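Local coordinates for PH1570-like domain-containing protein (Pyrococcus horikoshii, PDB 2HQ4) that is of unknown function, a hypothetical archaeal protein of the Ph1570 family built on a long antiparallel sheet packed against helices, at residues L16-N21 with E68-Y73. Residues are numbered along the deposited sequence; the frame is centred on the assembly and turned at random.
Sequences LEVFEN and EFWNIY
The carbonyl oxygen of F19 receives the indole of W70: W70 NE1 stands 2.9 Å from F19 O. The bond is bent, with an N-H...O angle of 140°. F19 O lies near the ring plane, beside the NE1 edge, whereas the donor is tilted out of the carbonyl plane. The same oxygen borders a second aromatic edge, since F69 CE2 comes within 3.7 Å of F19 O, close to the phenyl plane. Two successive rings at the end of helix 61-70 thus turn their rims to one peptide carbonyl of strand 16-19. V18 CG1 touches both rings. With chi1 at 175°, it is set anti to the backbone N and reaches over one face of the indole, off-centre toward the rim. There V18 CG1 and W70 CZ2 are 3.2 Å apart, unusually short for two carbons. That methyl also meets F69, V18 CG1 to F69 CD2 being 3.7 Å. Just past the strand, at the exposed side of the contact, the E20 chain bends at chi2 and crosses the F69 side chain at about a right angle. E20 OE2 is 3.8 Å from F69 CZ, with carboxylate and ring planes 56° apart. A water can link E20 OE1 to F69 O through long bonds. Beyond the pair, M10 of strand 10-13 meets F69, while L43 and L44 of helix 40-55 pack on W70. This is a sheet-to-helix junction, in which the N-H of a buried indole is satisfied by a strand carbonyl, a directional bond that probably helps fix the rotation of the indole within otherwise apolar packing.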
loop_
_atom_site.group_PDB
_atom_site.type_symbol
_atom_site.label_atom_id
_atom_site.label_comp_id
_atom_site.label_asym_id
_atom_site.label_seq_id
_atom_site.Cartn_x
_atom_site.Cartn_y
_atom_site.Cartn_z
ATOM N N LEU A 16 -9.267 6.858 -12.206
ATOM C CA LEU A 16 -8.064 6.177 -11.710
ATOM C C LEU A 16 -6.836 6.526 -12.546
ATOM O O LEU A 16 -6.849 6.342 -13.777
ATOM C CB LEU A 16 -8.277 4.672 -11.707
ATOM C CG LEU A 16 -7.077 3.774 -11.367
ATOM C CD1 LEU A 16 -6.647 3.953 -9.870
ATOM C CD2 LEU A 16 -7.437 2.338 -11.668
ATOM N N GLU A 17 -5.791 7.023 -11.881
ATOM C CA GLU A 17 -4.467 7.213 -12.477
ATOM C C GLU A 17 -3.478 6.388 -11.690
ATOM O O GLU A 17 -3.472 6.413 -10.467
ATOM C CB GLU A 17 -3.986 8.663 -12.390
ATOM C CG GLU A 17 -4.926 9.718 -12.861
ATOM C CD GLU A 17 -4.399 11.100 -12.494
ATOM O OE1 GLU A 17 -4.645 11.601 -11.345
ATOM O OE2 GLU A 17 -3.685 11.639 -13.354
ATOM N N VAL A 18 -2.593 5.713 -12.410
ATOM C CA VAL A 18 -1.580 4.874 -11.819
ATOM C C VAL A 18 -0.213 5.547 -12.101
ATOM O O VAL A 18 0.006 6.088 -13.181
ATOM C CB VAL A 18 -1.662 3.490 -12.436
ATOM C CG1 VAL A 18 -0.547 2.624 -11.935
ATOM C CG2 VAL A 18 -3.021 2.823 -12.067
ATOM N N PHE A 19 0.685 5.509 -11.123
ATOM C CA PHE A 19 1.956 6.247 -11.178
ATOM C C PHE A 19 3.076 5.262 -10.928
ATOM O O PHE A 19 2.806 4.073 -10.669
ATOM C CB PHE A 19 1.918 7.374 -10.129
ATOM C CG PHE A 19 0.880 8.391 -10.405
ATOM C CD1 PHE A 19 -0.394 8.284 -9.864
ATOM C CD2 PHE A 19 1.156 9.458 -11.255
ATOM C CE1 PHE A 19 -1.335 9.227 -10.122
ATOM C CE2 PHE A 19 0.202 10.398 -11.545
ATOM C CZ PHE A 19 -1.060 10.292 -10.970
ATOM N N GLU A 20 4.349 5.700 -10.959
ATOM C CA GLU A 20 5.441 4.721 -10.845
ATOM C C GLU A 20 5.370 3.958 -9.514
ATOM O O GLU A 20 5.673 2.735 -9.422
ATOM C CB GLU A 20 6.819 5.421 -10.869
ATOM C CG GLU A 20 7.374 5.792 -12.174
ATOM C CD GLU A 20 7.370 4.661 -13.181
ATOM O OE1 GLU A 20 7.979 3.595 -12.958
ATOM O OE2 GLU A 20 6.765 4.889 -14.228
ATOM N N ASN A 21 5.027 4.690 -8.462
ATOM C CA ASN A 21 5.040 4.081 -7.117
ATOM C C ASN A 21 3.732 4.357 -6.388
ATOM O O ASN A 21 3.722 4.507 -5.158
ATOM C CB ASN A 21 6.229 4.616 -6.261
ATOM C CG ASN A 21 6.036 6.083 -5.855
ATOM O OD1 ASN A 21 5.542 6.915 -6.635
ATOM N ND2 ASN A 21 6.405 6.398 -4.635
ATOM N N GLU A 68 -0.154 -3.726 -17.440
ATOM C CA GLU A 68 0.528 -3.341 -18.675
ATOM C C GLU A 68 1.475 -2.160 -18.400
ATOM O O GLU A 68 2.661 -2.201 -18.763
ATOM C CB GLU A 68 -0.513 -3.017 -19.772
ATOM C CG GLU A 68 -0.078 -3.352 -21.218
ATOM C CD GLU A 68 -1.226 -3.192 -22.230
ATOM O OE1 GLU A 68 -2.197 -2.423 -21.939
ATOM O OE2 GLU A 68 -1.177 -3.859 -23.312
ATOM N N PHE A 69 0.968 -1.134 -17.708
ATOM C CA PHE A 69 1.770 0.017 -17.309
ATOM C C PHE A 69 3.029 -0.360 -16.504
ATOM O O PHE A 69 4.131 0.137 -16.804
ATOM C CB PHE A 69 0.912 1.023 -16.531
ATOM C CG PHE A 69 1.671 2.236 -16.077
ATOM C CD1 PHE A 69 2.140 3.159 -16.999
ATOM C CD2 PHE A 69 1.924 2.445 -14.725
ATOM C CE1 PHE A 69 2.848 4.302 -16.592
ATOM C CE2 PHE A 69 2.629 3.560 -14.305
ATOM C CZ PHE A 69 3.089 4.509 -15.249
ATOM N N TRP A 70 2.863 -1.227 -15.506
ATOM C CA TRP A 70 3.972 -1.621 -14.649
ATOM C C TRP A 70 4.786 -2.820 -15.178
ATOM O O TRP A 70 5.794 -3.198 -14.569
ATOM C CB TRP A 70 3.464 -1.938 -13.241
ATOM C CG TRP A 70 3.166 -0.713 -12.408
ATOM C CD1 TRP A 70 3.815 0.490 -12.434
ATOM C CD2 TRP A 70 2.159 -0.601 -11.408
ATOM N NE1 TRP A 70 3.264 1.353 -11.505
ATOM C CE2 TRP A 70 2.244 0.705 -10.864
ATOM C CE3 TRP A 70 1.185 -1.478 -10.919
ATOM C CZ2 TRP A 70 1.395 1.155 -9.843
ATOM C CZ3 TRP A 70 0.326 -1.016 -9.897
ATOM C CH2 TRP A 70 0.442 0.294 -9.390
ATOM N N ASN A 71 4.326 -3.402 -16.292
ATOM C CA ASN A 71 4.887 -4.633 -16.887
ATOM C C ASN A 71 4.990 -5.761 -15.851
ATOM O O ASN A 71 6.061 -6.313 -15.579
ATOM C CB ASN A 71 6.235 -4.348 -17.593
ATOM C CG ASN A 71 6.731 -5.556 -18.431
ATOM O OD1 ASN A 71 5.927 -6.344 -18.939
ATOM N ND2 ASN A 71 8.051 -5.713 -18.534
ATOM N N ILE A 72 3.855 -6.094 -15.255
ATOM C CA ILE A 72 3.818 -7.079 -14.207
ATOM C C ILE A 72 2.830 -8.185 -14.580
ATOM O O ILE A 72 1.740 -7.907 -15.074
ATOM C CB ILE A 72 3.415 -6.430 -12.853
ATOM C CG1 ILE A 72 4.564 -5.609 -12.292
ATOM C CG2 ILE A 72 3.043 -7.493 -11.814
ATOM C CD1 ILE A 72 4.160 -4.823 -11.024
ATOM N N TYR A 73 3.238 -9.427 -14.342
ATOM C CA TYR A 73 2.381 -10.588 -14.507
ATOM C C TYR A 73 1.683 -10.914 -13.196
ATOM O O TYR A 73 2.323 -11.142 -12.161
ATOM C CB TYR A 73 3.184 -11.803 -15.040
ATOM C CG TYR A 73 2.305 -12.950 -15.486
ATOM C CD1 TYR A 73 1.765 -12.988 -16.780
ATOM C CD2 TYR A 73 1.985 -13.999 -14.602
ATOM C CE1 TYR A 73 0.918 -14.060 -17.194
ATOM C CE2 TYR A 73 1.145 -15.062 -14.992
ATOM C CZ TYR A 73 0.615 -15.090 -16.290
ATOM O OH TYR A 73 -0.216 -16.157 -16.676
HETATM O O HOH W 1 6.362 1.590 -14.965
#